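Local atomic coordinates of tRNA (uracil(54)-C(5))-methyltransferase (Pyrococcus abyssi, PDB entry 2JJQ), a protein that transfers a methyl group from S-adenosyl-L-methionine to carbon 5 of uridine 54 in tRNA, forming 5-methyluridine. Residues A[199-203]-A[275-279]; A[227-233]-A[245-251]. All blocks are in the same frame, centred on the assembly; numbering follows the deposited sequence.

In the fold
Contact 1 ties a turn of the five-stranded mixed sheet to helix 275-288, whereas contact 2 pairs two strands within that sheet; their centres are about 22 Å apart, and contact 2 is nested in the chain between the two segments of contact 1. The turn, between strands 192-199 and 206-212, packs close to the S-adenosyl-L-methionine site; mostly side chains make this junction, without direct hydrogen bonds between the two segments, its polar groups bound to third parties. Contact 2, farther from the chain's centre, joins strands 228-233 and 244-250 by main-chain hydrogen bonds. Both are partly buried: strand 228-233 is covered, whereas much of its partner, an edge strand of the sheet, is exposed.

Contact 1 (A[199-203]-A[275-279]); sequences EGKFT and SYQAV
Phe202 drives the edge of its ring toward the face of Tyr276, a T-shaped pair with centroids 5.0 Å apart and planes at 63°. Its leading atom is CZ, 3.6 Å from CD1 of Tyr276. The neighbouring CE2 of Phe202 meets Val279 CG2 at 3.7 Å, one helical turn beyond Ser275, whose carbonyl O lies in the plane of the Phe202 ring, at its edge. Lys201 adds the root of its chain: CG, anti to the carbonyl carbon and beside the backbone N (chi1 -58°), comes 3.6 Å from Ser275 CB and 3.8 Å from Tyr276 CE2. A bend at chi2 (-59°) then turns the rest of the chain away toward Glu199, so the lysine packs on the helix by its first carbons while its ammonium goes elsewhere. Lys201 CB also sits above one face of the Phe202 ring, offset toward the rim.

The fold element here is the turn between strands 192-199 and 206-212, laid against the first turn of helix 275-288 in the class I-like methyltransferase part of the protein. Gln272, an S-adenosyl-L-methionine-binding residue, comes just before this helix, its side chain about 7 Å from that of Ser275.

Farther out, Lys201 NZ forms a 2.7 Å salt bridge with Glu199 OE2, on the anti lone pair of that oxygen, and is gripped further by the carbonyl oxygens of Gly126 and Arg128. Glu256 ties both sides together: its OE1 bonds Ser275 OG and Lys201 N, and its OE2 takes Phe202 N. A second bond joins Ser275 OG to Asn129 ND2, so this buried hydroxyl is held twice.

Contact 2 (A[227-233]-A[245-251]); sequences DSIYWSV and IERFWGK
Strands 228-233 and 245-250 run antiparallel, with hydrogen-bonded pairs Ile229-Trp249 and Trp231-Arg247 alternating with non-hydrogen-bonded Ser228-Gly250 and Tyr230-Phe248 until Trp231 O accepts from both Glu246 N (2.9 Å) and Arg247 N (3.2 Å). On the face carrying Tyr230 and Phe248, the phenylalanine CB stands almost exactly over the tyrosine ring, 3.5 Å from the centroid and 4° off the normal: a CH-pi contact. With CG set between the backbone N and the carbonyl carbon (chi1 69°), the Phe248 ring is carried past the tyrosine and barely overlaps it, at 29° to its plane. Ile245 reaches the same tyrosine with CD1, 3.7 Å from Tyr230 CD1, and brings CG2 to the ring edge in its plane. The tyrosine hydroxyl bonds to Glu252 O.

On the other face, the edge of Trp249 meets Ile229 O and Trp231 CB, and its CE3 lies 3.9 Å from Ile229 CG2. Glu246 lies alongside Trp231 and sets CG over its six-membered ring, 3.5 Å from the centroid, a second CH-pi contact, while the indole NE1 bonds to Thr212 OG1.

Lys251 N continues the pairing to Asp227 O, and Ser228 OG donates to Lys251 O (2.8 Å). Lys251 NZ finds its salt bridge with Glu205; Asp227, whose OD2 bonds Val206 N, keeps OD1 4.1 Å from Lys251 NZ, beyond a salt bridge. Strand 206-212 flanks strand 228-233 on its other edge, so this hairpin closes the five-stranded sheet, and Glu246 and Arg247 facing Trp231 together make a classic beta bulge in one of its two outermost strands.

Contact 1 (A[199-203]-A[275-279])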
loop_
_atom_site.group_PDB
_atom_site.type_symbol
_atom_site.label_atom_id
_atom_site.label_comp_id
_atom_site.label_asym_id
_atom_site.label_seq_id
_atom_site.Cartn_x
_atom_site.Cartn_y
_atom_site.Cartn_z
ATOM N N GLU A 199 -4.667 -0.056 12.258
ATOM C CA GLU A 199 -4.775 0.969 13.271
ATOM C C GLU A 199 -4.734 2.371 12.711
ATOM O O GLU A 199 -4.156 2.600 11.638
ATOM C CB GLU A 199 -3.732 0.810 14.395
ATOM C CG GLU A 199 -2.401 1.293 14.121
ATOM C CD GLU A 199 -1.443 1.083 15.325
ATOM O OE1 GLU A 199 -1.899 0.828 16.476
ATOM O OE2 GLU A 199 -0.222 1.160 15.092
ATOM N N GLY A 200 -5.356 3.286 13.424
ATOM C CA GLY A 200 -5.328 4.702 13.018
ATOM C C GLY A 200 -4.152 5.297 13.739
ATOM O O GLY A 200 -4.129 5.354 15.002
ATOM N N LYS A 201 -3.154 5.720 12.988
ATOM C CA LYS A 201 -1.938 6.299 13.658
ATOM C C LYS A 201 -2.274 7.597 14.403
ATOM O O LYS A 201 -1.652 7.894 15.452
ATOM C CB LYS A 201 -0.822 6.552 12.639
ATOM C CG LYS A 201 -0.401 5.291 11.878
ATOM C CD LYS A 201 0.099 4.186 12.832
ATOM C CE LYS A 201 0.415 2.944 12.063
ATOM N NZ LYS A 201 1.171 1.984 12.874
ATOM N N PHE A 202 -3.262 8.346 13.911
ATOM C CA PHE A 202 -3.581 9.670 14.464
ATOM C C PHE A 202 -4.790 9.655 15.407
ATOM O O PHE A 202 -5.154 10.691 15.969
ATOM C CB PHE A 202 -3.759 10.714 13.356
ATOM C CG PHE A 202 -2.515 10.858 12.517
ATOM C CD1 PHE A 202 -1.390 11.479 13.055
ATOM C CD2 PHE A 202 -2.446 10.273 11.252
ATOM C CE1 PHE A 202 -0.211 11.559 12.283
ATOM C CE2 PHE A 202 -1.304 10.340 10.495
ATOM C CZ PHE A 202 -0.184 10.975 11.026
ATOM N N THR A 203 -5.432 8.497 15.542
ATOM C CA THR A 203 -6.595 8.353 16.404
ATOM C C THR A 203 -6.354 7.338 17.515
ATOM O O THR A 203 -7.104 7.336 18.483
ATOM C CB THR A 203 -7.821 7.800 15.646
ATOM O OG1 THR A 203 -7.472 6.519 15.112
ATOM C CG2 THR A 203 -8.230 8.731 14.520
ATOM N N SER A 275 0.238 5.952 6.990
ATOM C CA SER A 275 -0.627 7.074 7.375
ATOM C C SER A 275 0.161 8.372 7.358
ATOM O O SER A 275 -0.403 9.440 7.062
ATOM C CB SER A 275 -1.235 6.852 8.764
ATOM O OG SER A 275 -2.115 5.730 8.712
ATOM N N TYR A 276 1.458 8.299 7.678
ATOM C CA TYR A 276 2.241 9.550 7.876
ATOM C C TYR A 276 2.458 10.247 6.580
ATOM O O TYR A 276 2.224 11.459 6.450
ATOM C CB TYR A 276 3.568 9.242 8.547
ATOM C CG TYR A 276 3.334 8.877 10.000
ATOM C CD1 TYR A 276 3.240 9.867 10.969
ATOM C CD2 TYR A 276 3.109 7.549 10.382
ATOM C CE1 TYR A 276 2.975 9.543 12.319
ATOM C CE2 TYR A 276 2.859 7.223 11.724
ATOM C CZ TYR A 276 2.783 8.225 12.669
ATOM O OH TYR A 276 2.563 7.912 14.004
ATOM N N GLN A 277 2.831 9.456 5.583
ATOM C CA GLN A 277 2.990 10.019 4.224
ATOM C C GLN A 277 1.663 10.334 3.609
ATOM O O GLN A 277 1.594 11.174 2.714
ATOM C CB GLN A 277 3.529 9.014 3.283
ATOM C CG GLN A 277 4.905 9.040 2.999
ATOM C CD GLN A 277 5.569 10.350 2.499
ATOM O OE1 GLN A 277 5.078 11.510 2.562
ATOM N NE2 GLN A 277 6.794 10.128 2.113
ATOM N N ALA A 278 0.615 9.602 4.004
ATOM C CA ALA A 278 -0.708 9.865 3.432
ATOM C C ALA A 278 -1.059 11.329 3.707
ATOM O O ALA A 278 -1.761 11.942 2.927
ATOM C CB ALA A 278 -1.726 8.936 4.049
ATOM N N VAL A 279 -0.640 11.846 4.865
ATOM C CA VAL A 279 -0.919 13.244 5.223
ATOM C C VAL A 279 -0.234 14.122 4.157
ATOM O O VAL A 279 -0.849 15.064 3.633
ATOM C CB VAL A 279 -0.440 13.585 6.641
ATOM C CG1 VAL A 279 -0.536 15.091 6.896
ATOM C CG2 VAL A 279 -1.300 12.791 7.676
#

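Contact 2 (A[227-233]-A[245-251])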
loop_
_atom_site.group_PDB
_atom_site.type_symbol
_atom_site.label_atom_id
_atom_site.label_comp_id
_atom_site.label_asym_id
_atom_site.label_seq_id
_atom_site.Cartn_x
_atom_site.Cartn_y
_atom_site.Cartn_z
ATOM N N ASP A 227 -10.390 -1.470 19.906
ATOM C CA ASP A 227 -11.663 -0.805 19.635
ATOM C C ASP A 227 -12.633 -1.612 18.783
ATOM O O ASP A 227 -13.852 -1.469 18.917
ATOM C CB ASP A 227 -11.367 0.487 18.889
ATOM C CG ASP A 227 -10.327 1.322 19.619
ATOM O OD1 ASP A 227 -10.762 2.315 20.243
ATOM O OD2 ASP A 227 -9.130 0.945 19.599
ATOM N N SER A 228 -12.111 -2.411 17.855
ATOM C CA SER A 228 -12.986 -3.195 16.954
ATOM C C SER A 228 -12.371 -4.608 16.827
ATOM O O SER A 228 -11.138 -4.721 16.622
ATOM C CB SER A 228 -13.059 -2.498 15.565
ATOM O OG SER A 228 -13.806 -3.264 14.631
ATOM N N ILE A 229 -13.175 -5.670 17.014
ATOM C CA ILE A 229 -12.763 -7.036 16.734
ATOM C C ILE A 229 -13.736 -7.593 15.691
ATOM O O ILE A 229 -14.938 -7.502 15.858
ATOM C CB ILE A 229 -12.831 -7.933 17.965
ATOM C CG1 ILE A 229 -11.951 -7.372 19.084
ATOM C CG2 ILE A 229 -12.459 -9.381 17.538
ATOM C CD1 ILE A 229 -12.381 -7.880 20.486
ATOM N N TYR A 230 -13.217 -8.134 14.601
ATOM C CA TYR A 230 -14.027 -8.688 13.548
ATOM C C TYR A 230 -13.680 -10.160 13.387
ATOM O O TYR A 230 -12.518 -10.569 13.626
ATOM C CB TYR A 230 -13.698 -8.010 12.232
ATOM C CG TYR A 230 -14.658 -6.892 11.876
ATOM C CD1 TYR A 230 -15.769 -7.138 11.038
ATOM C CD2 TYR A 230 -14.462 -5.624 12.355
ATOM C CE1 TYR A 230 -16.640 -6.151 10.690
ATOM C CE2 TYR A 230 -15.338 -4.599 12.004
ATOM C CZ TYR A 230 -16.419 -4.859 11.146
ATOM O OH TYR A 230 -17.296 -3.825 10.798
ATOM N N TRP A 231 -14.696 -10.935 13.018
ATOM C CA TRP A 231 -14.542 -12.293 12.547
ATOM C C TRP A 231 -15.063 -12.344 11.113
ATOM O O TRP A 231 -16.211 -11.988 10.874
ATOM C CB TRP A 231 -15.353 -13.242 13.439
ATOM C CG TRP A 231 -15.385 -14.656 12.949
ATOM C CD1 TRP A 231 -14.454 -15.310 12.153
ATOM C CD2 TRP A 231 -16.418 -15.595 13.214
ATOM N NE1 TRP A 231 -14.865 -16.625 11.932
ATOM C CE2 TRP A 231 -16.074 -16.815 12.559
ATOM C CE3 TRP A 231 -17.581 -15.547 14.004
ATOM C CZ2 TRP A 231 -16.868 -17.970 12.668
ATOM C CZ3 TRP A 231 -18.388 -16.686 14.073
ATOM C CH2 TRP A 231 -18.029 -17.875 13.408
ATOM N N SER A 232 -14.218 -12.771 10.167
ATOM C CA SER A 232 -14.569 -12.877 8.764
ATOM C C SER A 232 -14.320 -14.330 8.354
ATOM O O SER A 232 -13.384 -14.945 8.814
ATOM C CB SER A 232 -13.702 -11.979 7.889
ATOM O OG SER A 232 -13.827 -10.609 8.269
ATOM N N VAL A 233 -15.156 -14.844 7.474
ATOM C CA VAL A 233 -15.052 -16.226 7.022
ATOM C C VAL A 233 -14.765 -16.202 5.533
ATOM O O VAL A 233 -15.554 -15.696 4.718
ATOM C CB VAL A 233 -16.305 -17.049 7.317
ATOM C CG1 VAL A 233 -16.168 -18.434 6.679
ATOM C CG2 VAL A 233 -16.504 -17.182 8.802
ATOM N N ILE A 245 -17.947 -10.843 6.250
ATOM C CA ILE A 245 -18.098 -10.391 7.594
ATOM C C ILE A 245 -19.110 -11.279 8.327
ATOM O O ILE A 245 -20.270 -11.368 7.917
ATOM C CB ILE A 245 -18.620 -8.938 7.596
ATOM C CG1 ILE A 245 -17.591 -8.029 6.885
ATOM C CG2 ILE A 245 -18.947 -8.505 9.019
ATOM C CD1 ILE A 245 -16.190 -8.065 7.507
ATOM N N GLU A 246 -18.663 -11.902 9.400
ATOM C CA GLU A 246 -19.515 -12.751 10.195
ATOM C C GLU A 246 -19.991 -12.060 11.474
ATOM O O GLU A 246 -21.167 -12.188 11.865
ATOM C CB GLU A 246 -18.773 -14.043 10.477
ATOM C CG GLU A 246 -19.518 -15.066 11.312
ATOM C CD GLU A 246 -20.709 -15.687 10.596
ATOM O OE1 GLU A 246 -20.801 -15.568 9.360
ATOM O OE2 GLU A 246 -21.541 -16.303 11.303
ATOM N N ARG A 247 -19.081 -11.404 12.181
ATOM C CA ARG A 247 -19.457 -10.725 13.443
ATOM C C ARG A 247 -18.389 -9.709 13.748
ATOM O O ARG A 247 -17.224 -9.903 13.357
ATOM C CB ARG A 247 -19.505 -11.786 14.582
ATOM C CG ARG A 247 -20.115 -11.224 15.918
ATOM C CD ARG A 247 -20.714 -12.417 16.718
ATOM N NE ARG A 247 -21.182 -11.941 18.032
ATOM C CZ ARG A 247 -21.704 -12.757 18.949
ATOM N NH1 ARG A 247 -21.824 -14.058 18.674
ATOM N NH2 ARG A 247 -22.096 -12.282 20.110
ATOM N N PHE A 248 -18.784 -8.631 14.426
ATOM C CA PHE A 248 -17.834 -7.742 15.065
ATOM C C PHE A 248 -18.295 -7.427 16.481
ATOM O O PHE A 248 -19.497 -7.535 16.790
ATOM C CB PHE A 248 -17.642 -6.444 14.201
ATOM C CG PHE A 248 -18.867 -5.520 14.159
ATOM C CD1 PHE A 248 -19.800 -5.613 13.120
ATOM C CD2 PHE A 248 -19.043 -4.560 15.128
ATOM C CE1 PHE A 248 -20.933 -4.751 13.081
ATOM C CE2 PHE A 248 -20.138 -3.663 15.082
ATOM C CZ PHE A 248 -21.085 -3.794 14.040
ATOM N N TRP A 249 -17.338 -7.077 17.323
ATOM C CA TRP A 249 -17.508 -6.661 18.699
ATOM C C TRP A 249 -16.850 -5.276 18.786
ATOM O O TRP A 249 -15.773 -5.031 18.178
ATOM C CB TRP A 249 -16.808 -7.647 19.669
ATOM C CG TRP A 249 -17.363 -9.063 19.676
ATOM C CD1 TRP A 249 -18.186 -9.610 20.626
ATOM C CD2 TRP A 249 -17.066 -10.131 18.741
ATOM N NE1 TRP A 249 -18.463 -10.921 20.312
ATOM C CE2 TRP A 249 -17.775 -11.272 19.173
ATOM C CE3 TRP A 249 -16.238 -10.232 17.607
ATOM C CZ2 TRP A 249 -17.718 -12.502 18.503
ATOM C CZ3 TRP A 249 -16.215 -11.472 16.893
ATOM C CH2 TRP A 249 -16.942 -12.585 17.365
ATOM N N GLY A 250 -17.485 -4.353 19.487
ATOM C CA GLY A 250 -16.955 -2.992 19.589
ATOM C C GLY A 250 -17.374 -2.204 18.371
ATOM O O GLY A 250 -18.494 -2.355 17.886
ATOM N N LYS A 251 -16.487 -1.340 17.872
ATOM C CA LYS A 251 -16.875 -0.405 16.824
ATOM C C LYS A 251 -17.009 -1.084 15.467
ATOM O O LYS A 251 -16.204 -1.960 15.109
ATOM C CB LYS A 251 -15.835 0.724 16.701
ATOM C CG LYS A 251 -15.720 1.609 17.912
ATOM C CD LYS A 251 -14.702 2.734 17.708
ATOM C CE LYS A 251 -14.091 3.163 19.070
ATOM N NZ LYS A 251 -13.947 4.643 19.256
#